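Long-range contacts in filamentous hemagglutinin (Bordetella pertussis, PDB 1RWR), which serves as a secreted adhesin, whose N-terminal beta-helical domain probably directs its export through the two-partner secretion pathway: residues G7-L12 with N34-F39; A75-V80 with G127-N132; I109-L114 with V145-G150; G189-D194 with V233-G238. All blocks are in the same frame, centred on the assembly; numbering follows the deposited sequence.

Contact 1 of 4, residues G7-L12 with N34-F39; sequences GQTQVL and NKFQQF
Thr9 reaches Asn34 with its hydroxyl and Phe36 with its methyl. Thr9 OG1 donates to Asn34 OD1 over 2.7 Å, approaching in the carbonyl plane on a lone pair, with a C=O...donor angle of 122°. A water gives a second bond to the hydroxyl, 2.9 Å from Thr9 OG1, and itself accepts from the backbone N-H of Lys35, 2.9 Å from Lys35 N. OG1 therefore donates once and accepts once. With OG1 swung anti to the carbonyl carbon (chi1 -53°), the methyl is turned the other way, and Thr9 CG2 comes to 4.0 Å from Phe36 CZ. Val11 adds its CG2 at the edge of the same ring, 4.2 Å from Phe36 CE1. Strand 31-36 is the outermost, N-terminal strand of the long parallel sheet of a right-handed parallel beta-helix, and 7-12 lies across this end of it, strand 10-12 pairing antiparallel with 20-22. Further out, the Asn34 amide is gripped on both branches: OD1 also receives the N-H of Ala24, while ND2 donates to Ser32 OG and Leu77 O. That leaves little freedom to rotate. Over one face of the Phe36 ring, Phe39 sets its CD1 near the centre, 3.5 Å above the plane. Between these two phenylalanines the chain turns a corner at a classic beta bulge, where Gln37 and Gln38 both face Val4.

Contact 2 of 4, residues A75-V80 with G127-N132; sequences AILAEV and GRPSVN
Arg128 and Glu79 form a salt bridge between two strands that face each other without pairing. Arg128 NH1 lies 2.7 Å from Glu79 OE2, meeting the anti lone pair of the carboxylate at a bent N-H...acceptor angle of 134°. The same nitrogen makes a straighter bond, 166°, to a backbone carbonyl: Arg128 NH1 to Val80 O is 3.1 Å, with the oxygen in the guanidinium plane. A water closes a ring here by donating to Val80 O and accepting from Arg128 NH2. The Arg128 chain, bent at both chi2 and chi3, curls back to bring its head to these acceptors. Glu79 OE1 is supplied separately, by Lys35 NZ, His33 NE2 and a water whose oxygen is also 2.6 Å from Pro129 O, to which it donates, so both carboxylate oxygens are satisfied. Pro129 lies against the Glu79 chain, with Pro129 CD 3.4 Å from Glu79 OE2. Beyond it the contact turns apolar: Leu77 CD2 meets Val131 CG2 tip to tip at 3.7 Å. Strand 75-80 runs between 31-36 and 99-104 in the parallel sheet of the beta-helix, while 128-132 is an edge strand of a four-stranded antiparallel sheet that packs against it.

Contact 3 of 4, residues I109-L114 with V145-G150; sequences ISVNGL and VTIERG
Val111 and Ile147 run alongside each other, both directed to the face of the sheet that also carries Ile109 and Val145. Ile147 turns its CD1 back under its neighbour (chi2 -50°), bringing Ile147 CD1 to 3.6 Å from Val111 CB. Two residues back along each strand, Val145 CG2 touches Ile109 CB at 4.2 Å; around this patch Val152, Leu124 and Val162 supply further apolar cover. Outward from it runs the parallel backbone ladder: Thr146 N donates to Ile109 O, Val111 N to Thr146 O and Glu148 N to Val111 O. Ser110 and Thr146 stand on the opposite face, and water serves them. One water donates to Ile109 O and also bonds to Thr146 OG1; another links Ser110 OG with Glu148 OE2, its oxygen 2.7 Å from Glu148 OE2. The extended Glu148 side chain crosses that of Asn112 at about a right angle, with Glu148 OE1 3.4 Å from Asn112 CB. At the corner that follows the strand, Asn112 has CG anti to its backbone N (chi1 -168°), which carries OD1 over to the next coil; Gly150 N donates to Asn112 OD1 over 2.8 Å. Gly113, whose positive phi favours glycine, sets its CA against Gly150 O in a CA-H...O contact. Successive coils stacked in register, with aliphatic residues inward and polar ones outward, are the hallmark of the parallel beta-helix.

Contact 4 of 4, residues G189-D194 with V233-G238; sequences GANRYD and VSSDSG
Gly189 passes close to Ser235 and Asp236 where two coils of the parallel beta-helix leave neighbouring strands, 183-188 and 229-234, of the long sheet. Gly189 CA comes to 3.4 Å from Asp236 OD1. At its phi of 113° a CB would be jammed against the preceding carbonyl O, and it would also run into Ser235 OG, so the position calls for glycine. Ala190 makes the main bond of the contact. Ala190 N donates to Asp236 OD1 over 2.9 Å, almost straight at 173°, on the syn side of the carboxylate and somewhat out of its plane. A water sits beside this bond, donating both to Ala190 O and to Asp236 OD1, its oxygen 2.7 Å from each, and accepting from Ser235 OG. OD1 thus takes two donors, while OD2 of the same carboxylate forms a salt bridge with Arg165 NE, so both oxygens of the aspartate have partners. With Asn191 the chain enters strand 191-194, which lies between strands 135-140 and 199-202 of the antiparallel sheet and is tied to the former by a salt bridge from Arg192 NE to Asp139 OD1. Asn191 brings its amide up to the Ser235 hydroxyl. Ser235 OG sits between its own backbone N and carbonyl carbon (chi1 62°), which points it at this amide. The bond from Asn191 ND2 to Ser235 OG, 2.8 Å long, is weak because it is badly bent.

Contacts 1 and 2 are neighbours in the long parallel sheet: strands 31-36 and 75-80 pair directly, and Asn34 probably bonds through its backbone to both Leu77 and Glu79. Both are buried, but contact 1 closes the N-terminal end with one side-chain bond and aromatic packing, whereas contact 2 joins the beta-helix to the antiparallel sheet through a salt bridge beside a small apolar patch. Contact 4 reaches both those sheets too, and relies on a carboxylate and a water at a buried turn; Ser130 and Arg192 pack where contacts 2 and 4 meet. Contact 3, only partly buried and in a different parallel sheet, touches none of the others and is the one built on a continuous backbone ladder.

Contact 1 of 4, residues G7-L12 with N34-F39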
loop_
_atom_site.group_PDB
_atom_site.type_symbol
_atom_site.label_atom_id
_atom_site.label_comp_id
_atom_site.label_asym_id
_atom_site.label_seq_id
_atom_site.Cartn_x
_atom_site.Cartn_y
_atom_site.Cartn_z
ATOM N N GLY A 7 -3.370 17.602 -15.894
ATOM C CA GLY A 7 -4.759 18.032 -15.783
ATOM C C GLY A 7 -4.956 19.152 -14.782
ATOM O O GLY A 7 -4.179 20.093 -14.734
ATOM N N GLN A 8 -5.993 19.047 -13.952
ATOM C CA GLN A 8 -6.320 20.138 -13.011
ATOM C C GLN A 8 -5.402 20.125 -11.779
ATOM O O GLN A 8 -5.279 21.138 -11.062
ATOM C CB GLN A 8 -7.797 20.086 -12.598
ATOM C CG GLN A 8 -8.218 21.210 -11.680
ATOM C CD GLN A 8 -9.669 21.147 -11.107
ATOM O OE1 GLN A 8 -10.394 22.180 -11.150
ATOM N NE2 GLN A 8 -10.049 20.010 -10.497
ATOM N N THR A 9 -4.763 18.973 -11.523
ATOM C CA THR A 9 -3.845 18.858 -10.388
ATOM C C THR A 9 -2.695 19.877 -10.483
ATOM O O THR A 9 -2.072 20.013 -11.540
ATOM C CB THR A 9 -3.293 17.420 -10.300
ATOM O OG1 THR A 9 -4.371 16.502 -10.287
ATOM C CG2 THR A 9 -2.553 17.188 -8.976
ATOM N N GLN A 10 -2.442 20.606 -9.405
ATOM C CA GLN A 10 -1.276 21.464 -9.325
ATOM C C GLN A 10 -0.407 21.091 -8.157
ATOM O O GLN A 10 -0.882 20.501 -7.175
ATOM C CB GLN A 10 -1.692 22.940 -9.225
ATOM C CG GLN A 10 -2.608 23.410 -10.372
ATOM C CD GLN A 10 -1.931 23.542 -11.777
ATOM O OE1 GLN A 10 -0.729 23.771 -11.893
ATOM N NE2 GLN A 10 -2.746 23.447 -12.836
ATOM N N VAL A 11 0.887 21.381 -8.274
ATOM C CA VAL A 11 1.829 21.154 -7.180
ATOM C C VAL A 11 2.539 22.471 -6.880
ATOM O O VAL A 11 3.155 23.064 -7.774
ATOM C CB VAL A 11 2.900 20.067 -7.516
ATOM C CG1 VAL A 11 3.901 19.954 -6.400
ATOM C CG2 VAL A 11 2.258 18.727 -7.742
ATOM N N LEU A 12 2.423 22.929 -5.634
ATOM C CA LEU A 12 3.146 24.075 -5.157
ATOM C C LEU A 12 4.428 23.567 -4.527
ATOM O O LEU A 12 4.429 22.869 -3.508
ATOM C CB LEU A 12 2.290 24.869 -4.162
ATOM C CG LEU A 12 0.932 25.296 -4.701
ATOM C CD1 LEU A 12 0.124 26.002 -3.574
ATOM C CD2 LEU A 12 1.138 26.224 -5.885
ATOM N N ASN A 34 -5.979 12.054 -9.560
ATOM C CA ASN A 34 -4.883 12.917 -9.913
ATOM C C ASN A 34 -3.886 12.149 -10.762
ATOM O O ASN A 34 -3.357 11.127 -10.317
ATOM C CB ASN A 34 -4.200 13.387 -8.653
ATOM C CG ASN A 34 -5.131 14.176 -7.777
ATOM O OD1 ASN A 34 -5.323 15.372 -8.039
ATOM N ND2 ASN A 34 -5.845 13.491 -6.833
ATOM N N LYS A 35 -3.683 12.593 -11.992
ATOM C CA LYS A 35 -2.704 11.965 -12.887
ATOM C C LYS A 35 -1.437 12.757 -12.833
ATOM O O LYS A 35 -1.463 13.991 -12.757
ATOM C CB LYS A 35 -3.233 11.864 -14.319
ATOM C CG LYS A 35 -4.324 10.786 -14.477
ATOM C CD LYS A 35 -4.952 10.847 -15.843
ATOM C CE LYS A 35 -6.051 9.825 -15.993
ATOM N NZ LYS A 35 -5.488 8.479 -16.391
ATOM N N PHE A 36 -0.323 12.044 -12.865
ATOM C CA PHE A 36 1.012 12.605 -12.832
ATOM C C PHE A 36 1.877 11.961 -13.887
ATOM O O PHE A 36 1.838 10.743 -14.077
ATOM C CB PHE A 36 1.683 12.282 -11.501
ATOM C CG PHE A 36 1.102 12.993 -10.326
ATOM C CD1 PHE A 36 1.647 14.180 -9.891
ATOM C CD2 PHE A 36 -0.012 12.473 -9.657
ATOM C CE1 PHE A 36 1.114 14.859 -8.789
ATOM C CE2 PHE A 36 -0.519 13.148 -8.554
ATOM C CZ PHE A 36 0.042 14.332 -8.131
ATOM N N GLN A 37 2.680 12.780 -14.553
ATOM C CA GLN A 37 3.755 12.269 -15.401
ATOM C C GLN A 37 4.839 11.588 -14.547
ATOM O O GLN A 37 5.355 10.521 -14.938
ATOM C CB GLN A 37 4.363 13.424 -16.189
ATOM C CG GLN A 37 5.200 13.004 -17.358
ATOM C CD GLN A 37 6.673 13.153 -17.098
ATOM O OE1 GLN A 37 7.130 14.194 -16.589
ATOM N NE2 GLN A 37 7.440 12.117 -17.443
ATOM N N GLN A 38 5.160 12.218 -13.410
ATOM C CA GLN A 38 6.109 11.741 -12.420
ATOM C C GLN A 38 5.545 11.974 -11.012
ATOM O O GLN A 38 5.021 13.067 -10.719
ATOM C CB GLN A 38 7.442 12.502 -12.538
ATOM C CG GLN A 38 8.219 12.141 -13.787
ATOM C CD GLN A 38 9.570 12.760 -13.806
ATOM O OE1 GLN A 38 10.496 12.280 -13.118
ATOM N NE2 GLN A 38 9.709 13.842 -14.561
ATOM N N PHE A 39 5.609 10.942 -10.172
ATOM C CA PHE A 39 5.212 11.059 -8.751
ATOM C C PHE A 39 6.242 10.439 -7.837
ATOM O O PHE A 39 6.499 9.218 -7.895
ATOM C CB PHE A 39 3.848 10.416 -8.502
ATOM C CG PHE A 39 3.309 10.708 -7.148
ATOM C CD1 PHE A 39 2.568 11.857 -6.932
ATOM C CD2 PHE A 39 3.572 9.852 -6.072
ATOM C CE1 PHE A 39 2.089 12.169 -5.660
ATOM C CE2 PHE A 39 3.132 10.186 -4.788
ATOM C CZ PHE A 39 2.396 11.338 -4.595
HETATM O O HOH W 1 -4.809 15.097 -12.768
#

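Contact 2 of 4, residues A75-V80 with G127-N132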
loop_
_atom_site.group_PDB
_atom_site.type_symbol
_atom_site.label_atom_id
_atom_site.label_comp_id
_atom_site.label_asym_id
_atom_site.label_seq_id
_atom_site.Cartn_x
_atom_site.Cartn_y
_atom_site.Cartn_z
ATOM N N ALA A 75 -11.330 9.940 -0.985
ATOM C CA ALA A 75 -10.230 9.096 -1.463
ATOM C C ALA A 75 -9.429 9.944 -2.438
ATOM O O ALA A 75 -9.990 10.607 -3.288
ATOM C CB ALA A 75 -10.746 7.849 -2.166
ATOM N N ILE A 76 -8.116 9.923 -2.290
ATOM C CA ILE A 76 -7.218 10.664 -3.139
ATOM C C ILE A 76 -6.333 9.620 -3.828
ATOM O O ILE A 76 -5.594 8.888 -3.180
ATOM C CB ILE A 76 -6.357 11.638 -2.278
ATOM C CG1 ILE A 76 -7.234 12.734 -1.604
ATOM C CG2 ILE A 76 -5.299 12.326 -3.151
ATOM C CD1 ILE A 76 -6.563 13.479 -0.469
ATOM N N LEU A 77 -6.481 9.536 -5.151
ATOM C CA LEU A 77 -5.705 8.687 -6.000
ATOM C C LEU A 77 -4.681 9.521 -6.758
ATOM O O LEU A 77 -5.040 10.515 -7.402
ATOM C CB LEU A 77 -6.644 8.096 -7.033
ATOM C CG LEU A 77 -6.054 7.275 -8.171
ATOM C CD1 LEU A 77 -5.269 6.043 -7.698
ATOM C CD2 LEU A 77 -7.221 6.845 -9.055
ATOM N N ALA A 78 -3.429 9.117 -6.672
ATOM C CA ALA A 78 -2.343 9.653 -7.448
ATOM C C ALA A 78 -1.910 8.529 -8.367
ATOM O O ALA A 78 -1.434 7.504 -7.883
ATOM C CB ALA A 78 -1.151 10.058 -6.521
ATOM N N GLU A 79 -2.092 8.707 -9.671
ATOM C CA GLU A 79 -1.772 7.704 -10.687
ATOM C C GLU A 79 -0.691 8.228 -11.600
ATOM O O GLU A 79 -0.845 9.308 -12.151
ATOM C CB GLU A 79 -3.008 7.441 -11.566
ATOM C CG GLU A 79 -2.763 6.403 -12.637
ATOM C CD GLU A 79 -3.857 6.320 -13.697
ATOM O OE1 GLU A 79 -4.877 6.998 -13.566
ATOM O OE2 GLU A 79 -3.726 5.497 -14.640
ATOM N N VAL A 80 0.393 7.492 -11.755
ATOM C CA VAL A 80 1.441 7.869 -12.690
ATOM C C VAL A 80 1.104 7.325 -14.074
ATOM O O VAL A 80 0.872 6.128 -14.239
ATOM C CB VAL A 80 2.818 7.355 -12.246
ATOM C CG1 VAL A 80 3.877 7.571 -13.351
ATOM C CG2 VAL A 80 3.253 8.033 -10.984
ATOM N N GLY A 127 -1.118 -1.490 -9.870
ATOM C CA GLY A 127 -2.305 -1.603 -10.719
ATOM C C GLY A 127 -2.678 -0.334 -11.458
ATOM O O GLY A 127 -2.462 0.790 -10.962
ATOM N N ARG A 128 -3.230 -0.501 -12.664
ATOM C CA ARG A 128 -3.822 0.594 -13.380
ATOM C C ARG A 128 -5.251 0.821 -12.858
ATOM O O ARG A 128 -6.064 -0.093 -12.889
ATOM C CB ARG A 128 -3.844 0.283 -14.875
ATOM C CG ARG A 128 -4.463 1.329 -15.694
ATOM C CD ARG A 128 -3.673 2.609 -15.684
ATOM N NE ARG A 128 -2.393 2.530 -16.420
ATOM C CZ ARG A 128 -1.352 3.304 -16.181
ATOM N NH1 ARG A 128 -1.377 4.224 -15.181
ATOM N NH2 ARG A 128 -0.270 3.161 -16.926
ATOM N N PRO A 129 -5.558 2.027 -12.386
ATOM C CA PRO A 129 -6.890 2.274 -11.816
ATOM C C PRO A 129 -7.964 2.424 -12.860
ATOM O O PRO A 129 -7.714 3.046 -13.879
ATOM C CB PRO A 129 -6.757 3.601 -11.092
ATOM C CG PRO A 129 -5.363 4.040 -11.283
ATOM C CD PRO A 129 -4.694 3.205 -12.286
ATOM N N SER A 130 -9.116 1.850 -12.588
ATOM C CA SER A 130 -10.357 2.184 -13.290
ATOM C C SER A 130 -11.284 2.796 -12.260
ATOM O O SER A 130 -11.639 2.126 -11.289
ATOM C CB SER A 130 -10.967 0.922 -13.869
ATOM O OG SER A 130 -10.265 0.583 -15.046
ATOM N N VAL A 131 -11.694 4.042 -12.468
ATOM C CA VAL A 131 -12.522 4.776 -11.518
ATOM C C VAL A 131 -13.914 5.063 -12.133
ATOM O O VAL A 131 -14.009 5.669 -13.196
ATOM C CB VAL A 131 -11.865 6.100 -11.131
ATOM C CG1 VAL A 131 -12.774 6.910 -10.205
ATOM C CG2 VAL A 131 -10.488 5.864 -10.496
ATOM N N ASN A 132 -14.955 4.623 -11.438
ATOM C CA ASN A 132 -16.353 4.830 -11.818
ATOM C C ASN A 132 -17.051 5.387 -10.600
ATOM O O ASN A 132 -17.531 4.651 -9.763
ATOM C CB ASN A 132 -17.003 3.494 -12.269
ATOM C CG ASN A 132 -18.503 3.625 -12.599
ATOM O OD1 ASN A 132 -18.917 4.622 -13.177
ATOM N ND2 ASN A 132 -19.307 2.609 -12.247
HETATM O O HOH W 2 -7.210 5.393 -14.804
HETATM O O HOH W 3 2.053 4.462 -16.230
#

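Contact 3 of 4, residues I109-L114 with V145-G150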
loop_
_atom_site.group_PDB
_atom_site.type_symbol
_atom_site.label_atom_id
_atom_site.label_comp_id
_atom_site.label_asym_id
_atom_site.label_seq_id
_atom_site.Cartn_x
_atom_site.Cartn_y
_atom_site.Cartn_z
ATOM N N ILE A 109 7.039 0.823 -7.491
ATOM C CA ILE A 109 7.186 1.749 -6.372
ATOM C C ILE A 109 8.226 1.227 -5.402
ATOM O O ILE A 109 8.191 0.043 -5.035
ATOM C CB ILE A 109 5.843 1.918 -5.629
ATOM C CG1 ILE A 109 4.718 2.336 -6.564
ATOM C CG2 ILE A 109 6.021 2.868 -4.468
ATOM C CD1 ILE A 109 3.369 2.371 -5.848
ATOM N N SER A 110 9.140 2.102 -4.983
ATOM C CA SER A 110 10.044 1.766 -3.897
ATOM C C SER A 110 9.720 2.677 -2.706
ATOM O O SER A 110 9.384 3.864 -2.889
ATOM C CB SER A 110 11.491 1.869 -4.373
ATOM O OG SER A 110 11.762 3.159 -4.797
ATOM N N VAL A 111 9.792 2.098 -1.507
ATOM C CA VAL A 111 9.352 2.737 -0.297
ATOM C C VAL A 111 10.462 2.689 0.747
ATOM O O VAL A 111 10.988 1.641 1.018
ATOM C CB VAL A 111 8.131 2.014 0.235
ATOM C CG1 VAL A 111 7.583 2.697 1.448
ATOM C CG2 VAL A 111 7.016 1.924 -0.817
ATOM N N ASN A 112 10.792 3.831 1.339
ATOM C CA ASN A 112 11.843 3.864 2.367
ATOM C C ASN A 112 11.536 4.857 3.476
ATOM O O ASN A 112 11.683 6.054 3.305
ATOM C CB ASN A 112 13.187 4.209 1.737
ATOM C CG ASN A 112 14.338 3.964 2.701
ATOM O OD1 ASN A 112 14.380 2.951 3.337
ATOM N ND2 ASN A 112 15.256 4.917 2.821
ATOM N N GLY A 113 11.095 4.363 4.617
ATOM C CA GLY A 113 10.803 5.223 5.752
ATOM C C GLY A 113 9.556 6.079 5.512
ATOM O O GLY A 113 9.597 7.325 5.580
ATOM N N LEU A 114 8.456 5.411 5.247
ATOM C CA LEU A 114 7.195 6.054 4.886
ATOM C C LEU A 114 6.259 6.098 6.084
ATOM O O LEU A 114 6.139 5.128 6.804
ATOM C CB LEU A 114 6.538 5.309 3.722
ATOM C CG LEU A 114 5.334 5.993 3.045
ATOM C CD1 LEU A 114 5.747 7.257 2.352
ATOM C CD2 LEU A 114 4.613 5.065 2.074
ATOM N N VAL A 145 6.491 -3.633 -5.978
ATOM C CA VAL A 145 6.644 -2.700 -4.862
ATOM C C VAL A 145 7.724 -3.275 -3.983
ATOM O O VAL A 145 7.666 -4.440 -3.610
ATOM C CB VAL A 145 5.364 -2.528 -4.046
ATOM C CG1 VAL A 145 5.606 -1.743 -2.711
ATOM C CG2 VAL A 145 4.280 -1.884 -4.893
ATOM N N THR A 146 8.729 -2.476 -3.690
ATOM C CA THR A 146 9.797 -2.843 -2.778
ATOM C C THR A 146 9.765 -1.974 -1.528
ATOM O O THR A 146 9.798 -0.746 -1.613
ATOM C CB THR A 146 11.156 -2.665 -3.472
ATOM O OG1 THR A 146 11.249 -3.511 -4.637
ATOM C CG2 THR A 146 12.260 -3.069 -2.530
ATOM N N ILE A 147 9.646 -2.613 -0.370
ATOM C CA ILE A 147 9.772 -1.931 0.883
ATOM C C ILE A 147 11.245 -2.082 1.278
ATOM O O ILE A 147 11.697 -3.178 1.537
ATOM C CB ILE A 147 8.829 -2.535 1.977
ATOM C CG1 ILE A 147 7.356 -2.523 1.542
ATOM C CG2 ILE A 147 9.018 -1.773 3.266
ATOM C CD1 ILE A 147 6.868 -1.238 1.028
ATOM N N GLU A 148 11.961 -0.978 1.250
ATOM C CA GLU A 148 13.371 -0.922 1.619
ATOM C C GLU A 148 13.561 -0.895 3.120
ATOM O O GLU A 148 12.613 -0.837 3.900
ATOM C CB GLU A 148 14.054 0.283 0.946
ATOM C CG GLU A 148 13.928 0.268 -0.564
ATOM C CD GLU A 148 14.564 1.452 -1.253
ATOM O OE1 GLU A 148 14.963 2.405 -0.548
ATOM O OE2 GLU A 148 14.674 1.423 -2.520
ATOM N N ARG A 149 14.814 -0.896 3.549
ATOM C CA ARG A 149 15.140 -1.048 4.967
ATOM C C ARG A 149 14.505 -0.052 5.943
ATOM O O ARG A 149 14.313 -0.390 7.100
ATOM C CB ARG A 149 16.665 -1.025 5.136
ATOM C CG ARG A 149 17.285 0.271 4.748
ATOM C CD ARG A 149 18.764 0.191 4.454
ATOM N NE ARG A 149 19.565 0.135 5.668
ATOM C CZ ARG A 149 19.949 -0.986 6.273
ATOM N NH1 ARG A 149 19.582 -2.172 5.805
ATOM N NH2 ARG A 149 20.708 -0.929 7.361
ATOM N N GLY A 150 14.207 1.173 5.486
ATOM C CA GLY A 150 13.553 2.209 6.290
ATOM C C GLY A 150 12.122 1.883 6.692
ATOM O O GLY A 150 11.605 2.380 7.719
HETATM O O HOH W 4 10.143 -1.709 -6.640
HETATM O O HOH W 5 14.324 3.779 -3.801
#

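Contact 4 of 4, residues G189-D194 with V233-G238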
loop_
_atom_site.group_PDB
_atom_site.type_symbol
_atom_site.label_atom_id
_atom_site.label_comp_id
_atom_site.label_asym_id
_atom_site.label_seq_id
_atom_site.Cartn_x
_atom_site.Cartn_y
_atom_site.Cartn_z
ATOM N N GLY A 189 0.330 -10.744 -7.658
ATOM C CA GLY A 189 -0.165 -11.492 -8.814
ATOM C C GLY A 189 -1.018 -10.629 -9.729
ATOM O O GLY A 189 -1.213 -9.441 -9.491
ATOM N N ALA A 190 -1.470 -11.247 -10.811
ATOM C CA ALA A 190 -2.327 -10.589 -11.773
ATOM C C ALA A 190 -3.733 -10.652 -11.238
ATOM O O ALA A 190 -4.366 -11.711 -11.216
ATOM C CB ALA A 190 -2.203 -11.240 -13.145
ATOM N N ASN A 191 -4.167 -9.516 -10.731
ATOM C CA ASN A 191 -5.446 -9.390 -10.048
ATOM C C ASN A 191 -6.154 -8.114 -10.392
ATOM O O ASN A 191 -5.537 -7.093 -10.620
ATOM C CB ASN A 191 -5.255 -9.370 -8.517
ATOM C CG ASN A 191 -4.798 -10.701 -7.941
ATOM O OD1 ASN A 191 -5.486 -11.704 -8.040
ATOM N ND2 ASN A 191 -3.620 -10.694 -7.319
ATOM N N ARG A 192 -7.474 -8.151 -10.382
ATOM C CA ARG A 192 -8.227 -6.938 -10.186
ATOM C C ARG A 192 -8.459 -6.859 -8.687
ATOM O O ARG A 192 -8.979 -7.811 -8.065
ATOM C CB ARG A 192 -9.593 -6.979 -10.884
ATOM C CG ARG A 192 -10.445 -5.802 -10.351
ATOM C CD ARG A 192 -11.509 -5.400 -11.216
ATOM N NE ARG A 192 -11.044 -4.633 -12.360
ATOM C CZ ARG A 192 -11.846 -3.884 -13.077
ATOM N NH1 ARG A 192 -13.133 -3.802 -12.747
ATOM N NH2 ARG A 192 -11.382 -3.250 -14.123
ATOM N N TYR A 193 -8.074 -5.736 -8.091
ATOM C CA TYR A 193 -8.345 -5.485 -6.684
ATOM C C TYR A 193 -9.382 -4.398 -6.545
ATOM O O TYR A 193 -9.184 -3.263 -7.001
ATOM C CB TYR A 193 -7.073 -5.055 -5.991
ATOM C CG TYR A 193 -7.067 -5.094 -4.472
ATOM C CD1 TYR A 193 -7.070 -6.297 -3.787
ATOM C CD2 TYR A 193 -7.001 -3.927 -3.738
ATOM C CE1 TYR A 193 -7.011 -6.348 -2.401
ATOM C CE2 TYR A 193 -6.941 -3.969 -2.332
ATOM C CZ TYR A 193 -6.923 -5.182 -1.687
ATOM O OH TYR A 193 -6.788 -5.237 -0.326
ATOM N N ASP A 194 -10.509 -4.747 -5.955
ATOM C CA ASP A 194 -11.535 -3.765 -5.717
ATOM C C ASP A 194 -11.237 -2.994 -4.429
ATOM O O ASP A 194 -11.223 -3.563 -3.351
ATOM C CB ASP A 194 -12.891 -4.442 -5.585
ATOM C CG ASP A 194 -13.967 -3.436 -5.315
ATOM O OD1 ASP A 194 -14.095 -2.535 -6.161
ATOM O OD2 ASP A 194 -14.671 -3.407 -4.302
ATOM N N VAL A 233 -1.311 -12.624 0.164
ATOM C CA VAL A 233 -1.994 -13.310 -0.896
ATOM C C VAL A 233 -1.137 -13.262 -2.161
ATOM O O VAL A 233 -0.656 -12.203 -2.539
ATOM C CB VAL A 233 -3.371 -12.683 -1.189
ATOM C CG1 VAL A 233 -3.984 -13.315 -2.463
ATOM C CG2 VAL A 233 -4.306 -12.820 0.017
ATOM N N SER A 234 -0.973 -14.418 -2.807
ATOM C CA SER A 234 -0.302 -14.544 -4.082
ATOM C C SER A 234 -1.223 -15.372 -4.962
ATOM O O SER A 234 -1.602 -16.491 -4.599
ATOM C CB SER A 234 1.029 -15.268 -3.895
ATOM O OG SER A 234 1.658 -15.496 -5.127
ATOM N N SER A 235 -1.634 -14.818 -6.085
ATOM C CA SER A 235 -2.635 -15.484 -6.902
ATOM C C SER A 235 -2.090 -16.167 -8.175
ATOM O O SER A 235 -2.791 -17.019 -8.744
ATOM C CB SER A 235 -3.779 -14.484 -7.187
ATOM O OG SER A 235 -3.233 -13.449 -7.897
ATOM N N ASP A 236 -0.868 -15.859 -8.606
ATOM C CA ASP A 236 -0.326 -16.474 -9.845
ATOM C C ASP A 236 0.068 -17.936 -9.606
ATOM O O ASP A 236 0.829 -18.239 -8.686
ATOM C CB ASP A 236 0.885 -15.735 -10.392
ATOM C CG ASP A 236 0.559 -14.334 -10.905
ATOM O OD1 ASP A 236 -0.658 -13.993 -11.044
ATOM O OD2 ASP A 236 1.465 -13.543 -11.208
ATOM N N SER A 237 -0.414 -18.839 -10.462
ATOM C CA SER A 237 -0.152 -20.267 -10.277
ATOM C C SER A 237 1.357 -20.548 -10.309
ATOM O O SER A 237 2.100 -20.067 -11.172
ATOM C CB SER A 237 -0.864 -21.088 -11.347
ATOM O OG SER A 237 -0.563 -22.472 -11.214
ATOM N N GLY A 238 1.819 -21.290 -9.318
ATOM C CA GLY A 238 3.202 -21.724 -9.306
ATOM C C GLY A 238 4.168 -20.790 -8.618
ATOM O O GLY A 238 5.345 -21.126 -8.473
HETATM O O HOH W 6 -3.349 -14.211 -10.869
#